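Local coordinates for ABC transporter substrate-binding protein (Vibrio cholerae, PDB 3LKV), which probably serves as the substrate-binding protein of an ABC transporter, and holds a free phenylalanine in its ligand pocket, at residues S124-H129 and V196-I201; T221-A226 and R233-S238; L276-T281 and A296-T301. All coordinates share one frame; numbering follows the deposited sequence.

Followed from the N terminus, the three contacts come in series: each closes before the next opens, so none nests within or crosses another. Contact 1 closes the longest loop, in which 66 residues, 32 of them helical and 12 in strands, separate 124-129 from 196-201. Contact 2 spans only six intervening residues, mostly the short helix 228-232, and pairs two neighbouring parallel strands. Contact 3 brings the C-terminal tail back over 14 residues to an outermost strand, 275-278. All three reach one mixed sheet. I197 and A199 of contact 1 adjoin F224 of contact 2, while I236 and S238 of contact 2 adjoin N279 and V277 of contact 3, which makes a path across four neighbouring strands.

Contact 1 of 3, residues S124-H129 and V196-I201; sequences SPVEQH and VIYALI. With PHE (phenylalanine), chain B.
The phenol oxygen of Y198 is gripped by two partners, and much of the contact turns on that one buried atom. The first is H129, whose ND1 lies 2.7 Å from Y198 OH in a nearly straight hydrogen bond (167°) that either residue could donate. The bond is made at the edge of the imidazole, in its plane, so the rings meet rim to rim with neither over the face of the other and their planes turned by 60°. The second partner is a water 2.8 Å from Y198 OH. It also bonds to S124 OG and accepts the backbone N-H of I201, joining the loop before the helix to the loop after the strand by one bridge.

Torsions explain the reach of the tyrosine: its CG stands opposite the backbone N (chi1 178°), which carries the ring toward the helix. The imidazole is fixed at both nitrogens, since H129 NE2 bonds to the carbonyl of L239, while P125 O sits 3.5 Å above one face of the H129 ring, toward its rim. V126 CG2 packs against the hydroxyl, 3.9 Å from Y198 OH. I201 works on two fronts. Its CG1 packs closely on S124 OG, at 3.1 Å, and its CD1 lies 3.7 Å from CZ of the bound phenylalanine, so this residue links the contact to the ligand pocket.

Around these side chains, helix 152-167 supplies L157 against S124 and I201, and L161 against V126 and Y198. Strand 196-199 runs between strands 142-147 and 223-225, and the ring of F224 from the latter meets that of H129.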
# COMPACT_ATOMS: atom_id res chain seq x y z
N SER A 124 -7.54 5.20 28.05
CA SER A 124 -8.67 4.32 28.33
C SER A 124 -9.49 4.82 29.50
O SER A 124 -8.94 5.26 30.47
CB SER A 124 -8.14 2.97 28.73
OG SER A 124 -7.47 2.37 27.67
N PRO A 125 -10.82 4.74 29.43
CA PRO A 125 -11.62 5.01 30.63
C PRO A 125 -11.64 3.77 31.54
O PRO A 125 -12.60 2.96 31.55
CB PRO A 125 -13.02 5.27 30.04
CG PRO A 125 -13.06 4.35 28.81
CD PRO A 125 -11.62 4.18 28.32
N VAL A 126 -10.58 3.61 32.31
CA VAL A 126 -10.40 2.40 33.12
C VAL A 126 -11.59 2.22 34.13
O VAL A 126 -12.13 1.13 34.26
CB VAL A 126 -9.02 2.45 33.81
CG1 VAL A 126 -8.81 1.31 34.84
CG2 VAL A 126 -7.92 2.49 32.72
N GLU A 127 -11.96 3.30 34.83
CA GLU A 127 -13.08 3.26 35.78
C GLU A 127 -14.34 2.70 35.13
O GLU A 127 -15.03 1.82 35.65
CB GLU A 127 -13.36 4.68 36.33
CG GLU A 127 -14.66 4.85 37.21
CD GLU A 127 -14.64 4.07 38.53
OE1 GLU A 127 -15.73 3.98 39.17
OE2 GLU A 127 -13.56 3.56 38.94
N GLN A 128 -14.63 3.21 33.95
CA GLN A 128 -15.77 2.72 33.22
C GLN A 128 -15.61 1.22 32.86
O GLN A 128 -16.57 0.46 32.92
CB GLN A 128 -15.98 3.63 32.01
CG GLN A 128 -17.26 3.51 31.30
CD GLN A 128 -17.37 4.49 30.09
OE1 GLN A 128 -16.51 5.35 29.86
NE2 GLN A 128 -18.45 4.34 29.33
N HIS A 129 -14.40 0.78 32.54
CA HIS A 129 -14.19 -0.63 32.26
C HIS A 129 -14.43 -1.52 33.52
O HIS A 129 -14.98 -2.60 33.41
CB HIS A 129 -12.77 -0.90 31.74
CG HIS A 129 -12.51 -0.35 30.37
ND1 HIS A 129 -11.24 -0.22 29.85
CD2 HIS A 129 -13.35 0.09 29.40
CE1 HIS A 129 -11.31 0.28 28.63
NE2 HIS A 129 -12.58 0.48 28.33
N VAL A 196 -11.59 -12.59 36.11
CA VAL A 196 -11.58 -12.08 34.74
C VAL A 196 -10.23 -11.48 34.49
O VAL A 196 -9.61 -10.99 35.42
CB VAL A 196 -12.70 -11.04 34.52
CG1 VAL A 196 -12.60 -9.88 35.54
CG2 VAL A 196 -12.71 -10.54 33.08
N ILE A 197 -9.74 -11.55 33.26
CA ILE A 197 -8.50 -10.90 32.90
C ILE A 197 -8.87 -9.60 32.15
O ILE A 197 -9.71 -9.61 31.21
CB ILE A 197 -7.67 -11.75 31.97
CG1 ILE A 197 -7.43 -13.17 32.53
CG2 ILE A 197 -6.40 -11.03 31.64
CD1 ILE A 197 -6.58 -13.21 33.72
N TYR A 198 -8.27 -8.51 32.58
CA TYR A 198 -8.40 -7.24 31.92
C TYR A 198 -7.26 -7.12 30.94
O TYR A 198 -6.11 -6.98 31.32
CB TYR A 198 -8.34 -6.10 32.94
CG TYR A 198 -8.42 -4.69 32.36
CD1 TYR A 198 -9.43 -4.33 31.50
CD2 TYR A 198 -7.50 -3.71 32.72
CE1 TYR A 198 -9.54 -3.06 31.00
CE2 TYR A 198 -7.61 -2.39 32.22
CZ TYR A 198 -8.63 -2.08 31.36
OH TYR A 198 -8.74 -0.82 30.82
N ALA A 199 -7.58 -7.18 29.66
CA ALA A 199 -6.57 -7.07 28.63
C ALA A 199 -6.45 -5.56 28.33
O ALA A 199 -7.31 -4.98 27.70
CB ALA A 199 -6.98 -7.88 27.36
N LEU A 200 -5.40 -4.93 28.83
CA LEU A 200 -5.32 -3.50 28.69
C LEU A 200 -4.65 -3.02 27.39
O LEU A 200 -4.18 -3.82 26.55
CB LEU A 200 -4.71 -2.85 29.93
CG LEU A 200 -3.41 -3.30 30.50
CD1 LEU A 200 -2.50 -3.31 29.42
CD2 LEU A 200 -2.94 -2.36 31.59
N ILE A 201 -4.67 -1.70 27.24
CA ILE A 201 -4.02 -0.99 26.14
C ILE A 201 -2.51 -1.00 26.36
O ILE A 201 -1.88 -0.01 26.84
CB ILE A 201 -4.61 0.42 26.00
CG1 ILE A 201 -6.11 0.31 25.73
CG2 ILE A 201 -3.91 1.30 24.87
CD1 ILE A 201 -6.50 -0.52 24.47
N PHE B . -2.20 3.42 23.51
CA PHE B . -1.07 2.44 23.28
C PHE B . 0.28 3.17 23.51
O PHE B . 0.25 4.25 24.19
CB PHE B . -1.16 1.78 21.89
CG PHE B . -2.22 0.69 21.81
CD1 PHE B . -2.01 -0.55 22.45
CD2 PHE B . -3.41 0.89 21.15
CE1 PHE B . -2.96 -1.52 22.41
CE2 PHE B . -4.36 -0.08 21.10
CZ PHE B . -4.17 -1.29 21.73
OXT PHE B . 1.38 2.75 23.11
O HOH W 1 -6.52 -0.18 29.17

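Contact 2 of 3, residues T221-A226 and R233-S238; sequences TPVFGA and RGAIAS. With ZN (zinc ion), chain E.
A235 sets its CB 3.3 Å from V223 O, with the CG1 branch of V223 packed beside the same methyl; it follows directly on G234, whose O is bridged to V223 N by a water that accepts the N-H of V223 and donates to the carbonyl. That glycine, with its positive phi, is the C-prime residue of the Schellman motif that ends the preceding helix, and the chain turns there to run beside the first segment.

I236 gives the first direct backbone bond, its N donating to V223 O at 2.9 Å; the hydrogen bond is noticeably bent (141°), although the donor lies nearly in line with the C=O. The I236 chi1 of 65° places CG1 between the backbone N and the carbonyl carbon, and CD1 at the end of that branch lies 3.6 Å from P222 CB. At A237 the direction reverses: G225 N donates to A237 O at 2.9 Å, almost straight (172°) and in the carbonyl plane. The same carbonyl oxygen sits over one face of the F224 ring, and the methyl of A237 lies 3.9 Å from F224 CD1. S238 completes the walk with a CA-H...O contact, its CA 3.0 Å from G225 O. G225 has no side chain, which lets the strands draw close at this pair.

At the far end of the first segment, T221 OG1 binds zinc at 2.2 Å, with A191 O, S194 O and two waters completing the site. The two strands, 223-225 and 237-240, and helix 228-232 between them form a beta-alpha-beta unit, with the strands parallel and adjacent. Repeated units of this kind build the lobes of type I periplasmic binding proteins, the fold expected of this family.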
# COMPACT_ATOMS: atom_id res chain seq x y z
N THR A 221 -11.35 -18.69 32.29
CA THR A 221 -11.45 -17.35 32.82
C THR A 221 -11.76 -16.41 31.64
O THR A 221 -11.12 -16.52 30.60
CB THR A 221 -10.15 -17.00 33.45
OG1 THR A 221 -9.99 -17.90 34.55
CG2 THR A 221 -10.06 -15.51 33.91
N PRO A 222 -12.77 -15.54 31.77
CA PRO A 222 -13.09 -14.61 30.71
C PRO A 222 -12.06 -13.50 30.64
O PRO A 222 -11.44 -13.23 31.65
CB PRO A 222 -14.40 -14.02 31.16
CG PRO A 222 -14.48 -14.30 32.64
CD PRO A 222 -13.80 -15.57 32.82
N VAL A 223 -11.90 -12.91 29.47
CA VAL A 223 -11.05 -11.73 29.25
C VAL A 223 -11.96 -10.57 28.83
O VAL A 223 -12.78 -10.73 27.95
CB VAL A 223 -10.03 -12.05 28.13
CG1 VAL A 223 -9.18 -10.83 27.72
CG2 VAL A 223 -9.18 -13.19 28.56
N PHE A 224 -11.83 -9.43 29.50
CA PHE A 224 -12.48 -8.20 29.10
C PHE A 224 -11.43 -7.35 28.40
O PHE A 224 -10.33 -7.17 28.93
CB PHE A 224 -13.01 -7.42 30.31
CG PHE A 224 -13.65 -6.13 29.92
CD1 PHE A 224 -14.97 -6.09 29.54
CD2 PHE A 224 -12.90 -4.99 29.83
CE1 PHE A 224 -15.54 -4.91 29.09
CE2 PHE A 224 -13.45 -3.79 29.39
CZ PHE A 224 -14.77 -3.74 29.02
N GLY A 225 -11.77 -6.84 27.22
CA GLY A 225 -10.84 -6.11 26.40
C GLY A 225 -10.98 -4.59 26.43
O GLY A 225 -12.08 -4.05 26.35
N ALA A 226 -9.87 -3.90 26.47
CA ALA A 226 -9.89 -2.42 26.39
C ALA A 226 -9.91 -1.97 24.93
O ALA A 226 -10.00 -0.77 24.62
CB ALA A 226 -8.68 -1.85 27.17
N ARG A 233 -10.71 -11.53 18.93
CA ARG A 233 -9.91 -12.75 19.14
C ARG A 233 -10.39 -13.59 20.28
O ARG A 233 -9.69 -14.50 20.67
CB ARG A 233 -8.45 -12.38 19.42
CG ARG A 233 -7.74 -11.68 18.29
CD ARG A 233 -7.63 -12.57 17.06
NE ARG A 233 -7.03 -11.73 16.03
CZ ARG A 233 -6.88 -12.03 14.74
NH1 ARG A 233 -6.28 -11.13 13.94
NH2 ARG A 233 -7.30 -13.21 14.25
N GLY A 234 -11.53 -13.24 20.89
CA GLY A 234 -12.11 -14.07 21.96
C GLY A 234 -12.31 -13.51 23.36
O GLY A 234 -12.78 -14.20 24.23
N ALA A 235 -11.96 -12.25 23.58
CA ALA A 235 -12.44 -11.56 24.78
C ALA A 235 -13.98 -11.62 24.75
O ALA A 235 -14.59 -11.55 23.70
CB ALA A 235 -11.96 -10.10 24.80
N ILE A 236 -14.61 -11.72 25.90
CA ILE A 236 -16.09 -11.72 25.91
C ILE A 236 -16.76 -10.38 25.61
O ILE A 236 -17.86 -10.32 25.07
CB ILE A 236 -16.63 -12.30 27.21
CG1 ILE A 236 -16.27 -11.44 28.41
CG2 ILE A 236 -16.10 -13.70 27.38
CD1 ILE A 236 -16.92 -11.95 29.70
N ALA A 237 -16.07 -9.29 25.91
CA ALA A 237 -16.63 -7.99 25.74
C ALA A 237 -15.48 -7.02 25.63
O ALA A 237 -14.36 -7.32 26.10
CB ALA A 237 -17.47 -7.64 26.93
N SER A 238 -15.73 -5.85 25.06
CA SER A 238 -14.73 -4.79 25.06
C SER A 238 -15.37 -3.44 25.00
O SER A 238 -16.50 -3.30 24.52
CB SER A 238 -13.79 -4.96 23.87
OG SER A 238 -14.52 -4.84 22.66
ZN ZN E . -10.10 -17.53 36.76
O HOH W 2 -12.83 -14.34 27.08
O HOH W 3 -10.58 -19.25 38.48
O HOH W 4 -12.37 -17.59 36.31

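Contact 3 of 3, residues L276-T281 and A296-T301; sequences LVINKT and ARATST
The edge strand 275-278 of the mixed sheet is flanked here by the C-terminal tail, L276 to K280 facing R297 to T301. The polar link is slight. L276 O receives two weak hydrogen bonds from one residue, from T299 N at 3.1 Å, a strongly bent bond (122°), and from T299 OG1 at 3.4 Å.

Side-chain packing accompanies it. The CD2 branch of L276 lies 3.8 Å from R297 CB and approaches the guanidinium obliquely. I278 has CG1 beside its backbone N (chi1 -57°), and this branch meets the methyl of A298, CG1 to CB, at 3.9 Å. Nearer the surface, the aliphatic part of K280 crosses the last threonine, with CD 3.6 Å from T301 OG1. T301 CA also makes a CA-H...O contact with I278 O.

On its other flank the strand pairs antiparallel with strand 237-240, through backbone bonds of V277 with S238 and of N279 with I236. Helix 126-136 covers L276 and R297 with L132, and the guanidinium of R297 is tied to the same helix by a salt bridge with E135.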
# COMPACT_ATOMS: atom_id res chain seq x y z
N LEU A 276 -19.18 -0.38 22.74
CA LEU A 276 -19.42 -1.60 23.49
C LEU A 276 -19.65 -2.74 22.53
O LEU A 276 -20.62 -2.73 21.79
CB LEU A 276 -20.63 -1.40 24.39
CG LEU A 276 -21.07 -2.57 25.27
CD1 LEU A 276 -19.89 -3.25 25.92
CD2 LEU A 276 -22.18 -2.10 26.35
N VAL A 277 -18.77 -3.72 22.55
CA VAL A 277 -18.88 -4.89 21.68
C VAL A 277 -18.87 -6.14 22.57
O VAL A 277 -18.16 -6.16 23.57
CB VAL A 277 -17.71 -4.92 20.70
CG1 VAL A 277 -17.76 -6.17 19.83
CG2 VAL A 277 -17.67 -3.57 19.87
N ILE A 278 -19.69 -7.15 22.24
CA ILE A 278 -19.83 -8.40 23.02
C ILE A 278 -19.53 -9.60 22.14
O ILE A 278 -20.02 -9.66 21.01
CB ILE A 278 -21.28 -8.62 23.56
CG1 ILE A 278 -21.75 -7.45 24.42
CG2 ILE A 278 -21.37 -9.92 24.36
CD1 ILE A 278 -20.72 -6.96 25.42
N ASN A 279 -18.74 -10.54 22.64
CA ASN A 279 -18.52 -11.79 21.93
C ASN A 279 -19.36 -12.91 22.55
O ASN A 279 -18.93 -13.60 23.49
CB ASN A 279 -17.05 -12.15 21.89
CG ASN A 279 -16.77 -13.25 20.91
OD1 ASN A 279 -17.66 -14.05 20.58
ND2 ASN A 279 -15.55 -13.29 20.41
N LYS A 280 -20.56 -13.11 21.99
CA LYS A 280 -21.58 -14.07 22.53
C LYS A 280 -21.06 -15.47 22.45
O LYS A 280 -21.15 -16.22 23.41
CB LYS A 280 -22.89 -14.01 21.73
CG LYS A 280 -23.97 -13.00 22.17
CD LYS A 280 -24.93 -12.67 20.94
CE LYS A 280 -26.45 -12.79 21.24
NZ LYS A 280 -27.28 -12.35 20.05
N THR A 281 -20.49 -15.82 21.31
CA THR A 281 -19.90 -17.13 21.15
C THR A 281 -18.90 -17.39 22.26
O THR A 281 -19.11 -18.28 23.08
CB THR A 281 -19.21 -17.25 19.81
OG1 THR A 281 -20.01 -16.56 18.85
CG2 THR A 281 -19.02 -18.70 19.41
N ALA A 296 -28.45 -5.25 25.37
CA ALA A 296 -29.27 -4.16 24.80
C ALA A 296 -28.46 -2.95 24.32
O ALA A 296 -28.80 -2.36 23.30
CB ALA A 296 -30.34 -3.70 25.80
N ARG A 297 -27.40 -2.58 25.07
CA ARG A 297 -26.51 -1.47 24.69
C ARG A 297 -25.42 -1.84 23.67
O ARG A 297 -24.67 -0.98 23.25
CB ARG A 297 -25.81 -0.90 25.94
CG ARG A 297 -26.74 -0.25 26.95
CD ARG A 297 -26.02 0.79 27.85
NE ARG A 297 -24.76 0.32 28.43
CZ ARG A 297 -24.66 -0.55 29.44
NH1 ARG A 297 -25.73 -1.08 30.01
NH2 ARG A 297 -23.46 -0.90 29.87
N ALA A 298 -25.34 -3.10 23.27
CA ALA A 298 -24.21 -3.58 22.46
C ALA A 298 -24.29 -3.05 21.05
O ALA A 298 -25.13 -3.52 20.27
CB ALA A 298 -24.16 -5.08 22.42
N THR A 299 -23.42 -2.09 20.71
CA THR A 299 -23.36 -1.53 19.34
C THR A 299 -22.98 -2.62 18.33
O THR A 299 -23.17 -2.46 17.13
CB THR A 299 -22.36 -0.27 19.17
OG1 THR A 299 -20.99 -0.70 19.11
CG2 THR A 299 -22.53 0.77 20.29
N SER A 300 -22.46 -3.74 18.81
CA SER A 300 -22.17 -4.86 17.93
C SER A 300 -22.16 -6.11 18.78
O SER A 300 -22.22 -6.02 20.02
CB SER A 300 -20.84 -4.64 17.22
OG SER A 300 -20.47 -5.79 16.46
N THR A 301 -22.09 -7.27 18.14
CA THR A 301 -22.54 -8.47 18.83
C THR A 301 -22.00 -9.85 18.43
O THR A 301 -22.61 -10.86 18.78
CB THR A 301 -24.12 -8.50 18.84
OG1 THR A 301 -24.58 -9.15 20.05
CG2 THR A 301 -24.71 -9.19 17.56